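Local structure of putative 5-dehydro-2-deoxygluconokinase (Bacillus halodurans C-125, 2QCV) at residues 20-34 with 98-110. The protein probably phosphorylates 5-dehydro-2-deoxy-D-gluconate with ATP, a step of myo-inositol breakdown, as a PfkB-family sugar kinase. Residues are numbered along the deposited sequence; the frame is centred on the assembly and turned at random.
Sequences ACIDLNAVEYNRPME and KTGLAFTEIKSPE
L24 CD1 sits over one face of the F103 ring, offset toward the rim and 3.6 Å from CZ, a CH-pi contact 27° off the ring normal; F39 of the same chain and H72 of the second subunit each pair with this ring edge-to-face. The R31 guanidinium carries E28 CB over one face, while NE donates at its edge to Y29 O, which lies in the guanidinium plane. Strands 21-26 and 101-106 run parallel at 18°, as the alternating bonds show: L24 N to A102 O at 2.8 Å, then T104 N to L24 O at 3.0 Å. They are the central pair of the four-stranded lid sheet of a PfkB kinase, and the face carrying L24 and F103 lies at a subunit interface, since L101 packs on L101 and L24 on F103 of the second subunit. At T104, chi1 of 61° sets OG1 between backbone N and carbonyl carbon, where it accepts from N25 ND2 at 3.2 Å and A26 N at 3.3 Å. A valine here would probably leave both donors without this acceptor and the N25 amide free to turn. Farther on, E105 reaches out extended, and OE2 takes M33 N on its anti side at 2.9 Å; water 2 and Q71 of the second subunit also donate to OE2.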
ATOM      1  N   ALA A  20      23.422  -1.635   0.108  1.00 27.82           N
ATOM      2  CA  ALA A  20      24.282  -2.459  -0.732  1.00 27.09           C
ATOM      3  C   ALA A  20      23.347  -3.124  -1.731  1.00 29.44           C
ATOM      4  O   ALA A  20      22.382  -3.805  -1.338  1.00 30.03           O
ATOM      5  CB  ALA A  20      25.043  -3.496   0.073  1.00 30.12           C
ATOM      6  N   CYS A  21      23.556  -2.857  -3.022  1.00 28.15           N
ATOM      7  CA  CYS A  21      22.644  -3.378  -4.015  1.00 28.80           C
ATOM      8  C   CYS A  21      23.421  -3.935  -5.213  1.00 29.64           C
ATOM      9  O   CYS A  21      24.617  -4.165  -5.139  1.00 31.08           O
ATOM     10  CB  CYS A  21      21.657  -2.277  -4.415  1.00 30.12           C
ATOM     11  SG  CYS A  21      22.422  -0.932  -5.180  1.00 39.92           S
ATOM     12  N   ILE A  22      22.702  -4.203  -6.290  1.00 30.94           N
ATOM     13  CA  ILE A  22      23.297  -4.695  -7.534  1.00 28.71           C
ATOM     14  C   ILE A  22      23.345  -3.584  -8.561  1.00 31.15           C
ATOM     15  O   ILE A  22      22.333  -2.944  -8.866  1.00 28.36           O
ATOM     16  CB  ILE A  22      22.488  -5.857  -8.104  1.00 30.04           C
ATOM     17  CG1 ILE A  22      22.476  -7.026  -7.095  1.00 32.69           C
ATOM     18  CG2 ILE A  22      23.067  -6.340  -9.506  1.00 27.30           C
ATOM     19  CD1 ILE A  22      23.870  -7.590  -6.854  1.00 31.00           C
ATOM     20  N   ASP A  23      24.525  -3.393  -9.126  1.00 29.91           N
ATOM     21  CA  ASP A  23      24.688  -2.575 -10.317  1.00 30.36           C
ATOM     22  C   ASP A  23      24.839  -3.520 -11.520  1.00 29.45           C
ATOM     23  O   ASP A  23      25.570  -4.526 -11.476  1.00 31.27           O
ATOM     24  CB  ASP A  23      25.922  -1.700 -10.216  1.00 28.63           C
ATOM     25  CG  ASP A  23      25.731  -0.484  -9.311  1.00 34.16           C
ATOM     26  OD1 ASP A  23      24.633  -0.268  -8.762  1.00 42.54           O
ATOM     27  OD2 ASP A  23      26.722   0.242  -9.161  1.00 36.15           O
ATOM     28  N   LEU A  24      24.124  -3.192 -12.581  1.00 30.88           N
ATOM     29  CA  LEU A  24      24.183  -3.922 -13.841  1.00 29.33           C
ATOM     30  C   LEU A  24      24.711  -2.918 -14.863  1.00 29.80           C
ATOM     31  O   LEU A  24      24.003  -2.049 -15.349  1.00 29.02           O
ATOM     32  CB  LEU A  24      22.820  -4.498 -14.179  1.00 29.57           C
ATOM     33  CG  LEU A  24      22.444  -5.668 -13.229  1.00 29.52           C
ATOM     34  CD1 LEU A  24      20.951  -5.925 -13.119  1.00 34.13           C
ATOM     35  CD2 LEU A  24      23.171  -6.907 -13.642  1.00 29.06           C
ATOM     36  N   ASN A  25      25.994  -3.059 -15.139  1.00 31.15           N
ATOM     37  CA  ASN A  25      26.713  -2.171 -16.000  1.00 34.37           C
ATOM     38  C   ASN A  25      26.749  -2.626 -17.449  1.00 30.41           C
ATOM     39  O   ASN A  25      27.129  -3.735 -17.747  1.00 32.17           O
ATOM     40  CB  ASN A  25      28.137  -2.041 -15.485  1.00 34.00           C
ATOM     41  CG  ASN A  25      28.175  -1.411 -14.109  1.00 49.52           C
ATOM     42  OD1 ASN A  25      28.664  -2.017 -13.160  1.00 61.69           O
ATOM     43  ND2 ASN A  25      27.593  -0.216 -13.982  1.00 56.54           N
ATOM     44  N   ALA A  26      26.346  -1.717 -18.315  1.00 31.30           N
ATOM     45  CA  ALA A  26      26.281  -1.916 -19.744  1.00 34.19           C
ATOM     46  C   ALA A  26      27.625  -2.312 -20.290  1.00 36.82           C
ATOM     47  O   ALA A  26      28.600  -1.562 -20.131  1.00 34.79           O
ATOM     48  CB  ALA A  26      25.840  -0.601 -20.399  1.00 35.29           C
ATOM     49  N   VAL A  27      27.680  -3.479 -20.920  1.00 35.93           N
ATOM     50  CA  VAL A  27      28.897  -3.957 -21.572  1.00 36.41           C
ATOM     51  C   VAL A  27      29.112  -3.211 -22.896  1.00 38.01           C
ATOM     52  O   VAL A  27      30.199  -2.716 -23.161  1.00 37.40           O
ATOM     53  CB  VAL A  27      28.830  -5.472 -21.800  1.00 37.53           C
ATOM     54  CG1 VAL A  27      30.017  -5.965 -22.606  1.00 40.76           C
ATOM     55  CG2 VAL A  27      28.744  -6.186 -20.444  1.00 39.23           C
ATOM     56  N   GLU A  28      28.065  -3.104 -23.701  1.00 34.40           N
ATOM     57  CA  GLU A  28      28.120  -2.332 -24.938  1.00 37.99           C
ATOM     58  C   GLU A  28      27.619  -0.955 -24.568  1.00 39.34           C
ATOM     59  O   GLU A  28      26.444  -0.786 -24.215  1.00 40.54           O
ATOM     60  CB  GLU A  28      27.238  -2.967 -26.020  1.00 37.57           C
ATOM     61  CG  GLU A  28      27.496  -4.446 -26.247  1.00 38.95           C
ATOM     62  CD  GLU A  28      26.686  -5.370 -25.353  1.00 35.37           C
ATOM     63  OE1 GLU A  28      25.924  -4.881 -24.485  1.00 34.94           O
ATOM     64  OE2 GLU A  28      26.816  -6.602 -25.516  1.00 42.19           O
ATOM     65  N   TYR A  29      28.510   0.022 -24.585  1.00 37.54           N
ATOM     66  CA  TYR A  29      28.170   1.331 -24.074  1.00 38.13           C
ATOM     67  C   TYR A  29      28.401   2.387 -25.147  1.00 36.88           C
ATOM     68  O   TYR A  29      28.622   2.048 -26.309  1.00 38.94           O
ATOM     69  CB  TYR A  29      28.954   1.612 -22.786  1.00 41.36           C
ATOM     70  CG  TYR A  29      30.449   1.621 -22.942  1.00 42.24           C
ATOM     71  CD1 TYR A  29      31.176   0.444 -22.851  1.00 43.10           C
ATOM     72  CD2 TYR A  29      31.150   2.825 -23.134  1.00 42.43           C
ATOM     73  CE1 TYR A  29      32.567   0.451 -22.977  1.00 54.04           C
ATOM     74  CE2 TYR A  29      32.531   2.840 -23.255  1.00 51.35           C
ATOM     75  CZ  TYR A  29      33.237   1.651 -23.183  1.00 48.34           C
ATOM     76  OH  TYR A  29      34.615   1.661 -23.304  1.00 52.79           O
ATOM     77  N   ASN A  30      28.310   3.659 -24.767  1.00 37.21           N
ATOM     78  CA  ASN A  30      28.237   4.776 -25.727  1.00 37.01           C
ATOM     79  C   ASN A  30      27.105   4.513 -26.716  1.00 37.98           C
ATOM     80  O   ASN A  30      27.269   4.627 -27.931  1.00 35.42           O
ATOM     81  CB  ASN A  30      29.579   5.029 -26.433  1.00 35.62           C
ATOM     82  CG  ASN A  30      30.621   5.594 -25.505  1.00 37.83           C
ATOM     83  OD1 ASN A  30      30.299   6.244 -24.522  1.00 36.76           O
ATOM     84  ND2 ASN A  30      31.884   5.362 -25.826  1.00 42.86           N
ATOM     85  N   ARG A  31      25.952   4.145 -26.158  1.00 36.89           N
ATOM     86  CA  ARG A  31      24.731   3.872 -26.930  1.00 35.95           C
ATOM     87  C   ARG A  31      23.556   3.932 -25.939  1.00 36.97           C
ATOM     88  O   ARG A  31      23.770   3.779 -24.715  1.00 35.61           O
ATOM     89  CB  ARG A  31      24.785   2.501 -27.617  1.00 34.78           C
ATOM     90  CG  ARG A  31      24.819   1.285 -26.698  1.00 34.49           C
ATOM     91  CD  ARG A  31      25.274   0.037 -27.457  1.00 38.27           C
ATOM     92  NE  ARG A  31      26.696   0.135 -27.779  1.00 44.94           N
ATOM     93  CZ  ARG A  31      27.351  -0.630 -28.652  1.00 49.56           C
ATOM     94  NH1 ARG A  31      26.734  -1.589 -29.333  1.00 50.43           N
ATOM     95  NH2 ARG A  31      28.651  -0.432 -28.835  1.00 50.24           N
ATOM     96  N   PRO A  32      22.338   4.148 -26.451  1.00 37.06           N
ATOM     97  CA  PRO A  32      21.156   4.041 -25.615  1.00 34.97           C
ATOM     98  C   PRO A  32      21.069   2.616 -25.028  1.00 35.00           C
ATOM     99  O   PRO A  32      21.458   1.631 -25.691  1.00 32.52           O
ATOM    100  CB  PRO A  32      19.998   4.289 -26.592  1.00 37.79           C
ATOM    101  CG  PRO A  32      20.581   4.886 -27.789  1.00 41.16           C
ATOM    102  CD  PRO A  32      22.000   4.453 -27.863  1.00 37.53           C
HETATM  103  N   MSE A  33      20.600   2.513 -23.791  1.00 35.09           N
HETATM  104  CA  MSE A  33      20.509   1.229 -23.127  1.00 36.15           C
HETATM  105  C   MSE A  33      19.639   0.246 -23.916  1.00 32.67           C
HETATM  106  O   MSE A  33      19.839  -0.958 -23.822  1.00 32.79           O
HETATM  107  CB  MSE A  33      19.951   1.392 -21.705  1.00 33.37           C
HETATM  108  CG  MSE A  33      19.735   0.073 -20.982  1.00 43.82           C
HETATM  109 SE   MSE A  33      18.806   0.320 -19.292  0.75 44.24          SE
HETATM  110  CE  MSE A  33      20.047   1.559 -18.601  1.00 34.01           C
ATOM    111  N   GLU A  34      18.666   0.741 -24.673  1.00 33.17           N
ATOM    112  CA  GLU A  34      17.853  -0.140 -25.533  1.00 31.68           C
ATOM    113  C   GLU A  34      18.759  -1.031 -26.399  1.00 34.57           C
ATOM    114  O   GLU A  34      18.439  -2.188 -26.667  1.00 33.07           O
ATOM    115  CB  GLU A  34      16.969   0.678 -26.478  1.00 35.23           C
ATOM    116  CG  GLU A  34      15.886   1.478 -25.810  1.00 36.75           C
ATOM    117  CD  GLU A  34      16.272   2.904 -25.440  1.00 39.58           C
ATOM    118  OE1 GLU A  34      17.425   3.171 -25.050  1.00 34.02           O
ATOM    119  OE2 GLU A  34      15.392   3.780 -25.511  1.00 39.08           O
ATOM    120  N   LYS A  98      13.152  -7.549  -2.392  1.00 30.12           N
ATOM    121  CA  LYS A  98      14.194  -7.688  -3.407  1.00 30.01           C
ATOM    122  C   LYS A  98      15.306  -6.673  -3.222  1.00 29.47           C
ATOM    123  O   LYS A  98      15.104  -5.608  -2.638  1.00 28.48           O
ATOM    124  CB  LYS A  98      13.583  -7.467  -4.801  1.00 30.75           C
ATOM    125  CG  LYS A  98      12.425  -8.352  -5.127  1.00 36.96           C
ATOM    126  CD  LYS A  98      12.833  -9.775  -5.317  1.00 35.05           C
ATOM    127  CE  LYS A  98      11.577 -10.637  -5.527  1.00 42.57           C
ATOM    128  NZ  LYS A  98      11.947 -12.001  -5.803  1.00 36.93           N
ATOM    129  N   THR A  99      16.473  -7.003  -3.766  1.00 29.66           N
ATOM    130  CA  THR A  99      17.608  -6.106  -3.816  1.00 28.71           C
ATOM    131  C   THR A  99      17.378  -4.982  -4.802  1.00 29.65           C
ATOM    132  O   THR A  99      16.875  -5.208  -5.903  1.00 28.74           O
ATOM    133  CB  THR A  99      18.889  -6.890  -4.250  1.00 30.66           C
ATOM    134  OG1 THR A  99      19.002  -8.117  -3.500  1.00 28.75           O
ATOM    135  CG2 THR A  99      20.179  -6.030  -4.099  1.00 31.06           C
ATOM    136  N   GLY A 100      17.738  -3.755  -4.442  1.00 27.81           N
ATOM    137  CA  GLY A 100      17.663  -2.695  -5.453  1.00 30.33           C
ATOM    138  C   GLY A 100      18.599  -2.956  -6.613  1.00 29.96           C
ATOM    139  O   GLY A 100      19.617  -3.646  -6.465  1.00 28.98           O
ATOM    140  N   LEU A 101      18.247  -2.434  -7.780  1.00 28.99           N
ATOM    141  CA  LEU A 101      19.001  -2.675  -9.020  1.00 29.93           C
ATOM    142  C   LEU A 101      19.239  -1.353  -9.711  1.00 31.58           C
ATOM    143  O   LEU A 101      18.321  -0.520  -9.834  1.00 32.74           O
ATOM    144  CB  LEU A 101      18.215  -3.555 -10.014  1.00 28.55           C
ATOM    145  CG  LEU A 101      17.798  -4.957  -9.582  1.00 33.15           C
ATOM    146  CD1 LEU A 101      16.895  -5.639 -10.646  1.00 29.17           C
ATOM    147  CD2 LEU A 101      19.027  -5.797  -9.290  1.00 33.05           C
ATOM    148  N   ALA A 102      20.461  -1.157 -10.175  1.00 29.92           N
ATOM    149  CA  ALA A 102      20.775   0.018 -10.982  1.00 29.17           C
ATOM    150  C   ALA A 102      21.287  -0.468 -12.334  1.00 31.11           C
ATOM    151  O   ALA A 102      22.356  -1.041 -12.401  1.00 35.90           O
ATOM    152  CB  ALA A 102      21.824   0.874 -10.264  1.00 30.13           C
ATOM    153  N   PHE A 103      20.525  -0.247 -13.403  1.00 31.51           N
ATOM    154  CA  PHE A 103      21.018  -0.503 -14.754  1.00 31.10           C
ATOM    155  C   PHE A 103      21.639   0.776 -15.273  1.00 31.43           C
ATOM    156  O   PHE A 103      21.007   1.845 -15.228  1.00 29.95           O
ATOM    157  CB  PHE A 103      19.885  -0.879 -15.696  1.00 29.98           C
ATOM    158  CG  PHE A 103      19.242  -2.196 -15.399  1.00 26.09           C
ATOM    159  CD1 PHE A 103      18.255  -2.299 -14.423  1.00 28.97           C
ATOM    160  CD2 PHE A 103      19.586  -3.323 -16.143  1.00 30.13           C
ATOM    161  CE1 PHE A 103      17.661  -3.534 -14.168  1.00 26.46           C
ATOM    162  CE2 PHE A 103      18.971  -4.544 -15.907  1.00 30.84           C
ATOM    163  CZ  PHE A 103      18.045  -4.655 -14.924  1.00 27.35           C
ATOM    164  N   THR A 104      22.852   0.690 -15.787  1.00 31.92           N
ATOM    165  CA  THR A 104      23.551   1.934 -16.162  1.00 34.55           C
ATOM    166  C   THR A 104      23.493   2.119 -17.652  1.00 35.57           C
ATOM    167  O   THR A 104      23.614   1.153 -18.412  1.00 37.80           O
ATOM    168  CB  THR A 104      25.013   1.924 -15.710  1.00 37.22           C
ATOM    169  OG1 THR A 104      25.671   0.834 -16.367  1.00 40.10           O
ATOM    170  CG2 THR A 104      25.090   1.781 -14.204  1.00 33.30           C
ATOM    171  N   GLU A 105      23.194   3.353 -18.064  1.00 36.85           N
ATOM    172  CA  GLU A 105      23.223   3.732 -19.465  1.00 38.56           C
ATOM    173  C   GLU A 105      24.366   4.709 -19.626  1.00 36.75           C
ATOM    174  O   GLU A 105      24.464   5.659 -18.851  1.00 36.59           O
ATOM    175  CB  GLU A 105      21.936   4.443 -19.875  1.00 38.47           C
ATOM    176  CG  GLU A 105      21.963   4.905 -21.311  1.00 41.05           C
ATOM    177  CD  GLU A 105      20.668   5.552 -21.727  1.00 40.94           C
ATOM    178  OE1 GLU A 105      20.479   6.747 -21.398  1.00 41.54           O
ATOM    179  OE2 GLU A 105      19.834   4.851 -22.343  1.00 36.61           O
ATOM    180  N   ILE A 106      25.204   4.465 -20.628  1.00 37.30           N
ATOM    181  CA  ILE A 106      26.293   5.361 -21.016  1.00 38.25           C
ATOM    182  C   ILE A 106      26.085   5.740 -22.480  1.00 37.25           C
ATOM    183  O   ILE A 106      26.471   5.008 -23.394  1.00 35.80           O
ATOM    184  CB  ILE A 106      27.672   4.675 -20.820  1.00 36.74           C
ATOM    185  CG1 ILE A 106      27.777   4.091 -19.400  1.00 42.36           C
ATOM    186  CG2 ILE A 106      28.827   5.672 -21.009  1.00 36.78           C
ATOM    187  CD1 ILE A 106      28.830   3.029 -19.270  1.00 40.96           C
ATOM    188  N   LYS A 107      25.428   6.869 -22.712  1.00 37.34           N
ATOM    189  CA  LYS A 107      25.195   7.293 -24.079  1.00 39.46           C
ATOM    190  C   LYS A 107      26.501   7.815 -24.698  1.00 38.79           C
ATOM    191  O   LYS A 107      26.762   7.615 -25.895  1.00 35.73           O
ATOM    192  CB  LYS A 107      24.122   8.366 -24.113  1.00 41.03           C
ATOM    193  CG  LYS A 107      22.708   7.801 -24.159  1.00 46.34           C
ATOM    194  CD  LYS A 107      21.687   8.939 -24.054  1.00 45.28           C
ATOM    195  CE  LYS A 107      20.388   8.567 -24.730  1.00 55.60           C
ATOM    196  NZ  LYS A 107      19.326   9.544 -24.376  1.00 58.73           N
ATOM    197  N   SER A 108      27.297   8.446 -23.841  1.00 39.48           N
ATOM    198  CA  SER A 108      28.576   9.057 -24.156  1.00 43.10           C
ATOM    199  C   SER A 108      29.249   9.367 -22.810  1.00 45.67           C
ATOM    200  O   SER A 108      28.589   9.348 -21.778  1.00 45.59           O
ATOM    201  CB  SER A 108      28.355  10.379 -24.896  1.00 42.56           C
ATOM    202  OG  SER A 108      27.841  11.360 -24.003  1.00 44.81           O
ATOM    203  N   PRO A 109      30.556   9.695 -22.811  1.00 50.47           N
ATOM    204  CA  PRO A 109      31.180  10.143 -21.561  1.00 52.87           C
ATOM    205  C   PRO A 109      30.387  11.221 -20.791  1.00 55.85           C
ATOM    206  O   PRO A 109      30.377  11.201 -19.550  1.00 60.08           O
ATOM    207  CB  PRO A 109      32.530  10.670 -22.033  1.00 52.57           C
ATOM    208  CG  PRO A 109      32.868   9.773 -23.169  1.00 52.47           C
ATOM    209  CD  PRO A 109      31.541   9.618 -23.901  1.00 51.27           C
ATOM    210  N   GLU A 110      29.689  12.105 -21.512  1.00 55.79           N
ATOM    211  CA  GLU A 110      28.942  13.216 -20.901  1.00 53.55           C
ATOM    212  C   GLU A 110      27.485  12.915 -20.608  1.00 51.65           C
ATOM    213  O   GLU A 110      26.808  13.775 -20.060  1.00 51.64           O
ATOM    214  CB  GLU A 110      28.968  14.458 -21.808  1.00 55.84           C
ATOM    215  CG  GLU A 110      30.362  14.910 -22.259  1.00 60.04           C
ATOM    216  CD  GLU A 110      30.910  14.110 -23.430  1.00 71.49           C
ATOM    217  OE1 GLU A 110      30.101  13.531 -24.200  1.00 75.34           O
ATOM    218  OE2 GLU A 110      32.156  14.064 -23.581  1.00 77.16           O
TER
HETATM  219  O   HOH W   1      24.565   2.341 -22.536  1.00 38.49           O
HETATM  220  O   HOH W   2      17.928   5.654 -24.114  1.00 43.51           O